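Local coordinates for toxin-like protein (Paenibacillus larvae subsp. larvae BRL-230010, PDB 5DZQ) that probably transfers ADP-ribose from NAD+ to a target protein, as a C3-like mono-ADP-ribosyltransferase toxin of a bacterial honeybee pathogen, at residues B[192-197]-B[205-210]; B[139-144]-B[179-184]; B[114-119]-B[201-206]. All coordinates share one frame; numbering follows the deposited sequence.

Interaction 1 (B[192-197]-B[205-210]); sequences DKMYII and IKIEAT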
ATOM      1  N   ASP B 192     -10.994   9.573 -20.499  1.00 39.39           N
ATOM      2  CA  ASP B 192     -11.718  10.648 -21.174  1.00 45.41           C
ATOM      3  C   ASP B 192     -10.819  11.856 -21.390  1.00 43.90           C
ATOM      4  O   ASP B 192     -10.866  12.502 -22.431  1.00 44.84           O
ATOM      5  CB  ASP B 192     -12.954  11.069 -20.365  1.00 48.56           C
ATOM      6  CG  ASP B 192     -14.010   9.969 -20.265  1.00 49.60           C
ATOM      7  OD1 ASP B 192     -14.397   9.392 -21.304  1.00 46.22           O
ATOM      8  OD2 ASP B 192     -14.472   9.695 -19.136  1.00 44.83           O
ATOM      9  N   LYS B 193      -9.996  12.159 -20.394  1.00 39.21           N
ATOM     10  CA  LYS B 193      -9.157  13.348 -20.444  1.00 45.07           C
ATOM     11  C   LYS B 193      -7.920  13.139 -19.596  1.00 38.82           C
ATOM     12  O   LYS B 193      -7.948  12.404 -18.612  1.00 42.24           O
ATOM     13  CB  LYS B 193      -9.940  14.570 -19.961  1.00 47.49           C
ATOM     14  CG  LYS B 193      -9.401  15.908 -20.432  1.00 59.02           C
ATOM     15  CD  LYS B 193     -10.331  17.030 -19.996  1.00 64.45           C
ATOM     16  CE  LYS B 193      -9.968  18.361 -20.640  1.00 72.64           C
ATOM     17  NZ  LYS B 193     -10.937  19.438 -20.255  1.00 76.20           N
ATOM     18  N   MET B 194      -6.831  13.785 -19.973  1.00 39.48           N
ATOM     19  CA  MET B 194      -5.583  13.643 -19.240  1.00 43.56           C
ATOM     20  C   MET B 194      -4.831  14.968 -19.252  1.00 41.72           C
ATOM     21  O   MET B 194      -4.625  15.547 -20.318  1.00 41.12           O
ATOM     22  CB  MET B 194      -4.745  12.524 -19.868  1.00 46.48           C
ATOM     23  CG  MET B 194      -3.692  11.939 -18.984  1.00 48.38           C
ATOM     24  SD  MET B 194      -3.083  10.381 -19.685  1.00 54.18           S
ATOM     25  CE  MET B 194      -1.658  10.115 -18.643  1.00 52.59           C
ATOM     26  N   TYR B 195      -4.443  15.469 -18.082  1.00 34.62           N
ATOM     27  CA  TYR B 195      -3.744  16.753 -18.035  1.00 32.18           C
ATOM     28  C   TYR B 195      -2.931  16.938 -16.775  1.00 34.16           C
ATOM     29  O   TYR B 195      -3.036  16.164 -15.822  1.00 36.16           O
ATOM     30  CB  TYR B 195      -4.731  17.932 -18.173  1.00 37.29           C
ATOM     31  CG  TYR B 195      -5.883  17.927 -17.178  1.00 29.87           C
ATOM     32  CD1 TYR B 195      -7.045  17.208 -17.444  1.00 37.79           C
ATOM     33  CD2 TYR B 195      -5.820  18.652 -15.997  1.00 31.30           C
ATOM     34  CE1 TYR B 195      -8.104  17.205 -16.558  1.00 39.54           C
ATOM     35  CE2 TYR B 195      -6.881  18.655 -15.095  1.00 37.93           C
ATOM     36  CZ  TYR B 195      -8.019  17.930 -15.388  1.00 41.92           C
ATOM     37  OH  TYR B 195      -9.073  17.909 -14.509  1.00 35.76           O
ATOM     38  N   ILE B 196      -2.113  17.981 -16.791  1.00 34.13           N
ATOM     39  CA  ILE B 196      -1.260  18.323 -15.670  1.00 32.87           C
ATOM     40  C   ILE B 196      -1.899  19.396 -14.805  1.00 32.27           C
ATOM     41  O   ILE B 196      -2.227  20.473 -15.288  1.00 34.79           O
ATOM     42  CB  ILE B 196       0.106  18.836 -16.153  1.00 38.09           C
ATOM     43  CG1 ILE B 196       0.801  17.783 -17.023  1.00 41.27           C
ATOM     44  CG2 ILE B 196       0.973  19.257 -14.966  1.00 37.42           C
ATOM     45  CD1 ILE B 196       1.933  18.354 -17.856  1.00 42.26           C
ATOM     46  N   ILE B 197      -2.056  19.113 -13.522  1.00 28.48           N
ATOM     47  CA  ILE B 197      -2.524  20.124 -12.588  1.00 32.21           C
ATOM     48  C   ILE B 197      -1.317  20.783 -11.928  1.00 35.00           C
ATOM     49  O   ILE B 197      -0.495  20.118 -11.290  1.00 34.78           O
ATOM     50  CB  ILE B 197      -3.449  19.531 -11.514  1.00 32.68           C
ATOM     51  CG1 ILE B 197      -4.654  18.857 -12.169  1.00 38.06           C
ATOM     52  CG2 ILE B 197      -3.933  20.607 -10.566  1.00 27.31           C
ATOM     53  CD1 ILE B 197      -5.587  18.192 -11.170  1.00 40.42           C
ATOM     54  N   ILE B 205      -0.334  14.586 -12.224  1.00 29.91           N
ATOM     55  CA  ILE B 205      -0.856  14.062 -13.469  1.00 34.52           C
ATOM     56  C   ILE B 205      -2.273  13.622 -13.194  1.00 33.94           C
ATOM     57  O   ILE B 205      -2.504  12.760 -12.344  1.00 32.95           O
ATOM     58  CB  ILE B 205      -0.000  12.900 -14.008  1.00 36.52           C
ATOM     59  CG1 ILE B 205       1.349  13.440 -14.492  1.00 40.98           C
ATOM     60  CG2 ILE B 205      -0.720  12.184 -15.135  1.00 35.38           C
ATOM     61  CD1 ILE B 205       2.406  12.368 -14.704  1.00 40.62           C
ATOM     62  N   LYS B 206      -3.223  14.247 -13.885  1.00 30.11           N
ATOM     63  CA  LYS B 206      -4.643  14.014 -13.652  1.00 34.97           C
ATOM     64  C   LYS B 206      -5.219  13.139 -14.755  1.00 34.49           C
ATOM     65  O   LYS B 206      -5.043  13.422 -15.936  1.00 39.42           O
ATOM     66  CB  LYS B 206      -5.400  15.350 -13.569  1.00 38.09           C
ATOM     67  CG  LYS B 206      -6.930  15.241 -13.386  1.00 40.98           C
ATOM     68  CD  LYS B 206      -7.297  14.439 -12.140  1.00 40.49           C
ATOM     69  CE  LYS B 206      -8.413  15.094 -11.343  1.00 52.38           C
ATOM     70  NZ  LYS B 206      -9.718  15.153 -12.044  1.00 45.06           N
ATOM     71  N   ILE B 207      -5.881  12.056 -14.361  1.00 36.11           N
ATOM     72  CA  ILE B 207      -6.557  11.177 -15.305  1.00 34.23           C
ATOM     73  C   ILE B 207      -8.046  11.159 -15.000  1.00 36.05           C
ATOM     74  O   ILE B 207      -8.445  10.872 -13.881  1.00 36.86           O
ATOM     75  CB  ILE B 207      -6.002   9.727 -15.255  1.00 29.99           C
ATOM     76  CG1 ILE B 207      -4.509   9.730 -15.596  1.00 31.71           C
ATOM     77  CG2 ILE B 207      -6.796   8.824 -16.224  1.00 31.97           C
ATOM     78  CD1 ILE B 207      -3.792   8.420 -15.294  1.00 36.79           C
ATOM     79  N   GLU B 208      -8.868  11.479 -15.991  1.00 34.05           N
ATOM     80  CA  GLU B 208     -10.312  11.403 -15.821  1.00 36.00           C
ATOM     81  C   GLU B 208     -10.861  10.273 -16.694  1.00 38.70           C
ATOM     82  O   GLU B 208     -10.628  10.246 -17.905  1.00 43.09           O
ATOM     83  CB  GLU B 208     -10.961  12.752 -16.160  1.00 36.31           C
ATOM     84  CG  GLU B 208     -10.376  13.876 -15.304  1.00 40.48           C
ATOM     85  CD  GLU B 208     -11.084  15.204 -15.493  1.00 47.84           C
ATOM     86  OE1 GLU B 208     -11.769  15.372 -16.521  1.00 46.02           O
ATOM     87  OE2 GLU B 208     -10.947  16.074 -14.607  1.00 49.86           O
ATOM     88  N   ALA B 209     -11.574   9.332 -16.075  1.00 35.32           N
ATOM     89  CA  ALA B 209     -11.981   8.118 -16.777  1.00 34.95           C
ATOM     90  C   ALA B 209     -13.412   7.702 -16.454  1.00 37.84           C
ATOM     91  O   ALA B 209     -13.971   8.087 -15.423  1.00 36.72           O
ATOM     92  CB  ALA B 209     -11.025   6.976 -16.453  1.00 37.20           C
ATOM     93  N   THR B 210     -13.995   6.914 -17.348  1.00 36.74           N
ATOM     94  CA  THR B 210     -15.342   6.386 -17.152  1.00 40.74           C
ATOM     95  C   THR B 210     -15.336   4.863 -17.208  1.00 38.57           C
ATOM     96  O   THR B 210     -14.858   4.283 -18.171  1.00 40.09           O
ATOM     97  CB  THR B 210     -16.315   6.928 -18.208  1.00 45.87           C
ATOM     98  OG1 THR B 210     -16.355   8.356 -18.123  1.00 42.67           O
ATOM     99  CG2 THR B 210     -17.711   6.376 -17.973  1.00 45.86           C
TER
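A beta hairpin built from strands 187-198 and 203-211, in the middle of the mixed sheet of the ADP-ribosyltransferase fold, is held here by its backbone pairing and by side chains on the face of Tyr195, Lys206 and Glu208. Lys193 pairs with Glu208 and Tyr195 with Lys206 as antiparallel hydrogen-bonded pairs; the bond from Lys206 N to Tyr195 O measures 2.7 Å. At one end the pairing is broken by a classic beta bulge: Asp192 N (2.7 Å) and Lys193 N (3.2 Å) both give their hydrogens to Glu208 O, so that one carbonyl serves two successive residues. Beside the bulge, Thr210 OG1 donates to Asp192 OD2 at 2.5 Å, on the syn side of that carboxylate.

The side chains divide between two faces. Met194, Ile205 and Ile207 point to the face where helix 118-128 packs, and Met194 CG lies alongside Ile207 CG1 (4.1 Å). The other face carries Tyr195, Lys206 and Glu208. With CG set between the backbone N and the carbonyl carbon (chi1 54°), the Tyr195 ring leans over its neighbour strand, and Lys206 CG sits over one face of it in a CH-pi contact, 4.0 Å from the centroid. Ile197 CD1 closes on Lys206 CB (3.7 Å). Ring and carboxylate stand almost at right angles, 79° apart, where the phenol reaches Glu208. OE2 of Glu208 is held twice: Tyr195 OH donates to it from above the carboxylate plane at 2.6 Å, while Lys206 NZ forms a salt bridge on the anti lone pair of that oxygen.

Interaction 2 (B[139-144]-B[179-184]); sequences LSTSIV and YELLLP
Thr141 turns OG1 into the position between its own backbone N and carbonyl carbon (chi1 63°), which swings the hydroxyl across to Leu181 O; Glu180, with CG anti to its carbonyl carbon (chi1 -68°) and its chain extended, runs along the opposite face toward Ser140 and Ser142. The sequence Ser140-Thr141-Ser142 and the position of Glu180 match the Ser-Thr-Ser motif and the glutamate of the Q-x-E motif in C3-like transferases, which suggests that this antiparallel strand pair frames the NAD+ site. Arg95, bonded to Ser140 O, is consistent with the arginine of the same signature.

Two hydrogen-bonded pairs fix the register. In the first, Leu183 N meets Leu139 O at 2.8 Å and Leu139 N returns the bond to Leu183 O, each donor standing well above the carbonyl plane. In the second, Leu181 N binds Thr141 O (2.9 Å), while Leu181 O accepts two hydrogens from Thr141. Thr141 N and Thr141 OG1, each 2.9 Å from Leu181 O, come in from opposite faces of its carbonyl plane.

Leu139, Thr141, Leu181 and Leu183 share one face of the sheet, where CB of Leu139 and CB of Leu183 lie 3.9 Å apart. On the other side Glu180 OE1 comes to 3.7 Å from Ser140 CB, whereas OE2 takes a salt bridge from Lys171; Ser140 OG is bonded to Tyr47. Beyond the paired residues the chains part, and a water bridges them, accepting from Ile143 N (3.0 Å) and donating to Tyr179 O.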
ATOM      1  N   LEU B 139     -10.148  -3.289  -8.162  1.00 27.55           N
ATOM      2  CA  LEU B 139      -9.945  -1.853  -8.224  1.00 29.86           C
ATOM      3  C   LEU B 139     -10.576  -1.161  -7.013  1.00 25.52           C
ATOM      4  O   LEU B 139     -11.782  -0.918  -6.985  1.00 29.84           O
ATOM      5  CB  LEU B 139     -10.521  -1.323  -9.533  1.00 37.44           C
ATOM      6  CG  LEU B 139     -10.387   0.164  -9.860  1.00 38.11           C
ATOM      7  CD1 LEU B 139      -8.939   0.577  -9.800  1.00 33.50           C
ATOM      8  CD2 LEU B 139     -10.974   0.443 -11.236  1.00 35.46           C
ATOM      9  N   SER B 140      -9.749  -0.861  -6.012  1.00 29.72           N
ATOM     10  CA  SER B 140     -10.217  -0.146  -4.824  1.00 29.82           C
ATOM     11  C   SER B 140     -10.113   1.347  -5.084  1.00 30.67           C
ATOM     12  O   SER B 140      -9.097   1.816  -5.602  1.00 34.31           O
ATOM     13  CB  SER B 140      -9.398  -0.516  -3.589  1.00 34.09           C
ATOM     14  OG  SER B 140      -9.318  -1.922  -3.458  1.00 40.76           O
ATOM     15  N   THR B 141     -11.157   2.084  -4.723  1.00 35.34           N
ATOM     16  CA  THR B 141     -11.204   3.518  -4.982  1.00 31.99           C
ATOM     17  C   THR B 141     -11.702   4.258  -3.746  1.00 37.89           C
ATOM     18  O   THR B 141     -12.422   3.684  -2.929  1.00 32.80           O
ATOM     19  CB  THR B 141     -12.106   3.837  -6.165  1.00 31.90           C
ATOM     20  OG1 THR B 141     -13.458   3.442  -5.874  1.00 32.34           O
ATOM     21  CG2 THR B 141     -11.632   3.096  -7.418  1.00 29.28           C
ATOM     22  N   SER B 142     -11.301   5.519  -3.600  1.00 31.86           N
ATOM     23  CA  SER B 142     -11.718   6.313  -2.451  1.00 33.89           C
ATOM     24  C   SER B 142     -12.850   7.250  -2.855  1.00 35.00           C
ATOM     25  O   SER B 142     -13.014   7.577  -4.032  1.00 30.69           O
ATOM     26  CB  SER B 142     -10.544   7.111  -1.874  1.00 37.88           C
ATOM     27  OG  SER B 142      -9.433   6.279  -1.577  1.00 37.39           O
ATOM     28  N   ILE B 143     -13.622   7.663  -1.861  1.00 31.92           N
ATOM     29  CA  ILE B 143     -14.781   8.522  -2.043  1.00 35.53           C
ATOM     30  C   ILE B 143     -14.517   9.863  -1.369  1.00 33.53           C
ATOM     31  O   ILE B 143     -14.113   9.896  -0.209  1.00 32.76           O
ATOM     32  CB  ILE B 143     -16.048   7.892  -1.424  1.00 40.78           C
ATOM     33  CG1 ILE B 143     -16.348   6.533  -2.064  1.00 49.23           C
ATOM     34  CG2 ILE B 143     -17.233   8.818  -1.559  1.00 44.92           C
ATOM     35  CD1 ILE B 143     -16.793   5.496  -1.049  1.00 50.37           C
ATOM     36  N   VAL B 144     -14.738  10.964  -2.075  1.00 29.16           N
ATOM     37  CA  VAL B 144     -14.566  12.279  -1.443  1.00 29.20           C
ATOM     38  C   VAL B 144     -15.699  12.563  -0.469  1.00 33.27           C
ATOM     39  O   VAL B 144     -16.873  12.519  -0.836  1.00 37.23           O
ATOM     40  CB  VAL B 144     -14.497  13.417  -2.488  1.00 32.53           C
ATOM     41  CG1 VAL B 144     -14.535  14.791  -1.796  1.00 36.08           C
ATOM     42  CG2 VAL B 144     -13.233  13.285  -3.323  1.00 31.34           C
ATOM     43  N   TYR B 179     -15.345   4.439   4.285  1.00 45.68           N
ATOM     44  CA  TYR B 179     -15.586   3.452   3.229  1.00 41.44           C
ATOM     45  C   TYR B 179     -14.765   3.677   1.969  1.00 39.96           C
ATOM     46  O   TYR B 179     -14.385   4.795   1.648  1.00 37.94           O
ATOM     47  CB  TYR B 179     -17.060   3.439   2.828  1.00 47.13           C
ATOM     48  CG  TYR B 179     -18.016   3.039   3.922  1.00 54.69           C
ATOM     49  CD1 TYR B 179     -18.040   1.742   4.408  1.00 58.43           C
ATOM     50  CD2 TYR B 179     -18.914   3.956   4.454  1.00 60.59           C
ATOM     51  CE1 TYR B 179     -18.918   1.371   5.404  1.00 64.55           C
ATOM     52  CE2 TYR B 179     -19.797   3.595   5.447  1.00 65.18           C
ATOM     53  CZ  TYR B 179     -19.796   2.300   5.920  1.00 69.38           C
ATOM     54  OH  TYR B 179     -20.675   1.930   6.913  1.00 77.09           O
ATOM     55  N   GLU B 180     -14.524   2.590   1.248  1.00 32.64           N
ATOM     56  CA  GLU B 180     -14.000   2.658  -0.102  1.00 29.50           C
ATOM     57  C   GLU B 180     -14.978   1.921  -1.014  1.00 34.36           C
ATOM     58  O   GLU B 180     -15.838   1.168  -0.535  1.00 33.37           O
ATOM     59  CB  GLU B 180     -12.604   2.025  -0.193  1.00 35.96           C
ATOM     60  CG  GLU B 180     -11.523   2.803   0.555  1.00 44.05           C
ATOM     61  CD  GLU B 180     -10.108   2.358   0.208  1.00 54.55           C
ATOM     62  OE1 GLU B 180      -9.949   1.329  -0.475  1.00 59.83           O
ATOM     63  OE2 GLU B 180      -9.145   3.044   0.613  1.00 61.50           O
ATOM     64  N   LEU B 181     -14.851   2.142  -2.317  1.00 27.79           N
ATOM     65  CA  LEU B 181     -15.674   1.439  -3.281  1.00 26.74           C
ATOM     66  C   LEU B 181     -14.793   0.448  -4.038  1.00 32.18           C
ATOM     67  O   LEU B 181     -13.766   0.816  -4.625  1.00 34.86           O
ATOM     68  CB  LEU B 181     -16.364   2.414  -4.234  1.00 31.05           C
ATOM     69  CG  LEU B 181     -17.365   1.777  -5.204  1.00 36.82           C
ATOM     70  CD1 LEU B 181     -18.499   1.053  -4.464  1.00 39.51           C
ATOM     71  CD2 LEU B 181     -17.933   2.809  -6.161  1.00 36.69           C
ATOM     72  N   LEU B 182     -15.192  -0.817  -4.009  1.00 28.46           N
ATOM     73  CA  LEU B 182     -14.382  -1.885  -4.573  1.00 27.10           C
ATOM     74  C   LEU B 182     -14.993  -2.351  -5.877  1.00 31.56           C
ATOM     75  O   LEU B 182     -16.151  -2.756  -5.921  1.00 33.62           O
ATOM     76  CB  LEU B 182     -14.267  -3.055  -3.590  1.00 27.32           C
ATOM     77  CG  LEU B 182     -13.511  -4.279  -4.108  1.00 31.47           C
ATOM     78  CD1 LEU B 182     -12.054  -3.916  -4.415  1.00 25.93           C
ATOM     79  CD2 LEU B 182     -13.583  -5.399  -3.080  1.00 32.41           C
ATOM     80  N   LEU B 183     -14.221  -2.279  -6.950  1.00 33.09           N
ATOM     81  CA  LEU B 183     -14.734  -2.695  -8.246  1.00 30.39           C
ATOM     82  C   LEU B 183     -14.132  -4.040  -8.634  1.00 27.32           C
ATOM     83  O   LEU B 183     -13.058  -4.401  -8.147  1.00 28.76           O
ATOM     84  CB  LEU B 183     -14.436  -1.630  -9.314  1.00 32.78           C
ATOM     85  CG  LEU B 183     -15.518  -0.555  -9.482  1.00 45.40           C
ATOM     86  CD1 LEU B 183     -15.515   0.404  -8.310  1.00 37.43           C
ATOM     87  CD2 LEU B 183     -15.372   0.198 -10.797  1.00 49.98           C
ATOM     88  N   PRO B 184     -14.839  -4.805  -9.497  1.00 30.42           N
ATOM     89  CA  PRO B 184     -14.329  -6.098  -9.959  1.00 33.63           C
ATOM     90  C   PRO B 184     -12.932  -6.017 -10.587  1.00 32.94           C
ATOM     91  O   PRO B 184     -12.518  -4.979 -11.115  1.00 34.04           O
ATOM     92  CB  PRO B 184     -15.356  -6.525 -11.023  1.00 35.74           C
ATOM     93  CG  PRO B 184     -16.618  -5.840 -10.623  1.00 37.45           C
ATOM     94  CD  PRO B 184     -16.199  -4.531 -10.000  1.00 33.79           C
TER
HETATM   95  O   HOH W   1     -12.552   6.626   0.750  1.00 35.43           O

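Interaction 3 (B[114-119]-B[201-206]); sequences NKVNRE and GSETIK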
ATOM      1  N   ASN B 114      10.632  18.308  -9.761  1.00 66.91           N
ATOM      2  CA  ASN B 114       9.261  18.400  -9.268  1.00 62.22           C
ATOM      3  C   ASN B 114       8.242  18.782 -10.333  1.00 54.42           C
ATOM      4  O   ASN B 114       7.072  18.994 -10.021  1.00 53.09           O
ATOM      5  CB  ASN B 114       9.183  19.403  -8.121  1.00 68.01           C
ATOM      6  CG  ASN B 114       9.925  18.931  -6.894  1.00 79.06           C
ATOM      7  OD1 ASN B 114      10.074  17.728  -6.672  1.00 82.42           O
ATOM      8  ND2 ASN B 114      10.403  19.875  -6.091  1.00 84.40           N
ATOM      9  N   LYS B 115       8.681  18.866 -11.585  1.00 52.06           N
ATOM     10  CA  LYS B 115       7.780  19.217 -12.681  1.00 54.88           C
ATOM     11  C   LYS B 115       7.598  18.066 -13.663  1.00 53.08           C
ATOM     12  O   LYS B 115       8.502  17.253 -13.846  1.00 52.88           O
ATOM     13  CB  LYS B 115       8.301  20.453 -13.411  1.00 58.52           C
ATOM     14  CG  LYS B 115       8.250  21.714 -12.569  1.00 63.38           C
ATOM     15  CD  LYS B 115       8.743  22.915 -13.351  1.00 73.05           C
ATOM     16  CE  LYS B 115       8.524  24.208 -12.582  1.00 75.25           C
ATOM     17  NZ  LYS B 115       8.914  25.395 -13.399  1.00 83.24           N
ATOM     18  N   VAL B 116       6.428  17.996 -14.292  1.00 49.75           N
ATOM     19  CA  VAL B 116       6.173  17.002 -15.329  1.00 46.10           C
ATOM     20  C   VAL B 116       6.920  17.352 -16.607  1.00 48.84           C
ATOM     21  O   VAL B 116       6.851  18.485 -17.081  1.00 52.27           O
ATOM     22  CB  VAL B 116       4.673  16.878 -15.663  1.00 48.52           C
ATOM     23  CG1 VAL B 116       4.450  15.823 -16.744  1.00 45.87           C
ATOM     24  CG2 VAL B 116       3.880  16.543 -14.427  1.00 40.19           C
ATOM     25  N   ASN B 117       7.640  16.371 -17.144  1.00 52.20           N
ATOM     26  CA  ASN B 117       8.295  16.485 -18.443  1.00 60.67           C
ATOM     27  C   ASN B 117       7.254  16.737 -19.535  1.00 54.39           C
ATOM     28  O   ASN B 117       6.494  15.838 -19.901  1.00 58.23           O
ATOM     29  CB  ASN B 117       9.101  15.209 -18.731  1.00 63.26           C
ATOM     30  CG  ASN B 117      10.031  15.353 -19.919  1.00 71.08           C
ATOM     31  OD1 ASN B 117       9.658  15.903 -20.955  1.00 70.39           O
ATOM     32  ND2 ASN B 117      11.253  14.850 -19.775  1.00 74.87           N
ATOM     33  N   ARG B 118       7.217  17.961 -20.050  1.00 53.40           N
ATOM     34  CA  ARG B 118       6.157  18.363 -20.968  1.00 59.39           C
ATOM     35  C   ARG B 118       6.163  17.573 -22.280  1.00 69.62           C
ATOM     36  O   ARG B 118       5.112  17.122 -22.742  1.00 63.51           O
ATOM     37  CB  ARG B 118       6.252  19.858 -21.255  1.00 63.12           C
ATOM     38  CG  ARG B 118       5.886  20.745 -20.058  1.00 60.23           C
ATOM     39  CD  ARG B 118       4.586  20.292 -19.400  1.00 53.30           C
ATOM     40  NE  ARG B 118       4.042  21.286 -18.464  1.00 49.38           N
ATOM     41  CZ  ARG B 118       4.248  21.286 -17.144  1.00 47.20           C
ATOM     42  NH1 ARG B 118       5.002  20.356 -16.569  1.00 41.48           N
ATOM     43  NH2 ARG B 118       3.707  22.230 -16.391  1.00 47.04           N
ATOM     44  N   GLU B 119       7.340  17.392 -22.873  1.00 74.90           N
ATOM     45  CA  GLU B 119       7.427  16.656 -24.129  1.00 70.98           C
ATOM     46  C   GLU B 119       7.030  15.198 -23.935  1.00 63.32           C
ATOM     47  O   GLU B 119       6.295  14.634 -24.745  1.00 61.86           O
ATOM     48  CB  GLU B 119       8.834  16.742 -24.722  1.00 79.37           C
ATOM     49  CG  GLU B 119       8.904  16.257 -26.164  1.00 86.82           C
ATOM     50  CD  GLU B 119      10.324  16.152 -26.686  1.00 93.21           C
ATOM     51  OE1 GLU B 119      10.988  17.203 -26.840  1.00 96.11           O
ATOM     52  OE2 GLU B 119      10.774  15.014 -26.942  1.00 95.87           O
ATOM     53  N   GLY B 201       3.383  23.849  -5.059  1.00 33.25           N
ATOM     54  CA  GLY B 201       4.681  23.234  -4.844  1.00 39.15           C
ATOM     55  C   GLY B 201       4.807  21.852  -5.439  1.00 42.18           C
ATOM     56  O   GLY B 201       5.634  21.055  -5.006  1.00 42.19           O
ATOM     57  N   SER B 202       3.989  21.563  -6.442  1.00 33.64           N
ATOM     58  CA  SER B 202       3.992  20.244  -7.064  1.00 32.48           C
ATOM     59  C   SER B 202       3.204  20.291  -8.352  1.00 34.61           C
ATOM     60  O   SER B 202       2.500  21.265  -8.621  1.00 33.57           O
ATOM     61  CB  SER B 202       3.405  19.186  -6.122  1.00 41.31           C
ATOM     62  OG  SER B 202       2.059  19.490  -5.782  1.00 37.76           O
ATOM     63  N   GLU B 203       3.343  19.243  -9.152  1.00 37.83           N
ATOM     64  CA  GLU B 203       2.503  19.063 -10.328  1.00 35.87           C
ATOM     65  C   GLU B 203       1.922  17.660 -10.280  1.00 35.67           C
ATOM     66  O   GLU B 203       2.622  16.696  -9.964  1.00 37.41           O
ATOM     67  CB  GLU B 203       3.299  19.289 -11.620  1.00 37.24           C
ATOM     68  CG  GLU B 203       3.809  20.715 -11.766  1.00 40.72           C
ATOM     69  CD  GLU B 203       4.347  21.018 -13.148  1.00 45.19           C
ATOM     70  OE1 GLU B 203       4.684  20.068 -13.883  1.00 47.06           O
ATOM     71  OE2 GLU B 203       4.432  22.211 -13.497  1.00 48.80           O
ATOM     72  N   THR B 204       0.637  17.553 -10.591  1.00 32.23           N
ATOM     73  CA  THR B 204      -0.088  16.295 -10.508  1.00 31.91           C
ATOM     74  C   THR B 204      -0.554  15.852 -11.895  1.00 36.83           C
ATOM     75  O   THR B 204      -1.102  16.646 -12.660  1.00 39.12           O
ATOM     76  CB  THR B 204      -1.325  16.422  -9.558  1.00 38.18           C
ATOM     77  OG1 THR B 204      -0.901  16.853  -8.256  1.00 33.78           O
ATOM     78  CG2 THR B 204      -2.070  15.092  -9.445  1.00 37.94           C
ATOM     79  N   ILE B 205      -0.334  14.586 -12.224  1.00 29.91           N
ATOM     80  CA  ILE B 205      -0.856  14.062 -13.469  1.00 34.52           C
ATOM     81  C   ILE B 205      -2.273  13.622 -13.194  1.00 33.94           C
ATOM     82  O   ILE B 205      -2.504  12.760 -12.344  1.00 32.95           O
ATOM     83  CB  ILE B 205      -0.000  12.900 -14.008  1.00 36.52           C
ATOM     84  CG1 ILE B 205       1.349  13.440 -14.492  1.00 40.98           C
ATOM     85  CG2 ILE B 205      -0.720  12.184 -15.135  1.00 35.38           C
ATOM     86  CD1 ILE B 205       2.406  12.368 -14.704  1.00 40.62           C
ATOM     87  N   LYS B 206      -3.223  14.247 -13.885  1.00 30.11           N
ATOM     88  CA  LYS B 206      -4.643  14.014 -13.652  1.00 34.97           C
ATOM     89  C   LYS B 206      -5.219  13.139 -14.755  1.00 34.49           C
ATOM     90  O   LYS B 206      -5.043  13.422 -15.936  1.00 39.42           O
ATOM     91  CB  LYS B 206      -5.400  15.350 -13.569  1.00 38.09           C
ATOM     92  CG  LYS B 206      -6.930  15.241 -13.386  1.00 40.98           C
ATOM     93  CD  LYS B 206      -7.297  14.439 -12.140  1.00 40.49           C
ATOM     94  CE  LYS B 206      -8.413  15.094 -11.343  1.00 52.38           C
ATOM     95  NZ  LYS B 206      -9.718  15.153 -12.044  1.00 45.06           N
TER
HETATM   96  O   HOH W   2       5.653  17.556  -8.259  1.00 43.32           O
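A salt bridge with two bonds ties the start of helix 118-128, through Arg118, to Glu203 at the beginning of strand 203-211, at the edge of the ADP-ribosyltransferase fold far from its centre. The guanidinium meets the carboxylate end-on: Arg118 NH1 reaches Glu203 OE1 at 2.7 Å, on the syn lone pair, and Arg118 NH2 reaches Glu203 OE2 at 3.0 Å from above the carboxylate plane. The two flat groups are twisted 43° against each other, so the two-bond grip is not coplanar.

Glu203 OE1 has a second donor, Val116 N (2.7 Å), on its anti side but tilted out of the carboxylate plane; the pair of donors probably stabilises the charge of the buried Glu203. Arg118 NH1 also turns back to Val116 O at 2.7 Å, lying in the carbonyl plane on a lone pair; with CG anti to the carbonyl carbon and a bend at chi2 (-47°), the arginine folds back over its own chain. Next to Glu203, Val116 CG2 packs on Ile205 CG1 (4.0 Å), within a patch that Tyr111 and Ile196 also touch. Where the two backbones run nearest each other without bonding directly, a water bridges them, donating to Asn114 O at 2.7 Å and accepting from Glu203 N at 3.0 Å.

Overall arrangement
Residues 114-119 come first in the chain, and interaction 3 closes the widest loop, 81 residues, when 201-206 arrives. Interaction 2 is nested inside that loop: 139-144 and 179-184 pair across 34 residues in the small three-stranded sheet, about 25 Å from interaction 3 between centres. The chain then passes from strand 179-183 into strand 187-198, and interaction 1 closes the short hairpin to strand 203-211. Interactions 1 and 3 share Ile205 and Lys206 and touch directly, with Ile196 packed on Val116 and Arg118. Together they join helix 118-128 to the mixed sheet, while interaction 2 shapes the neighbouring sheet, its nearest atoms about 8 Å from interaction 1.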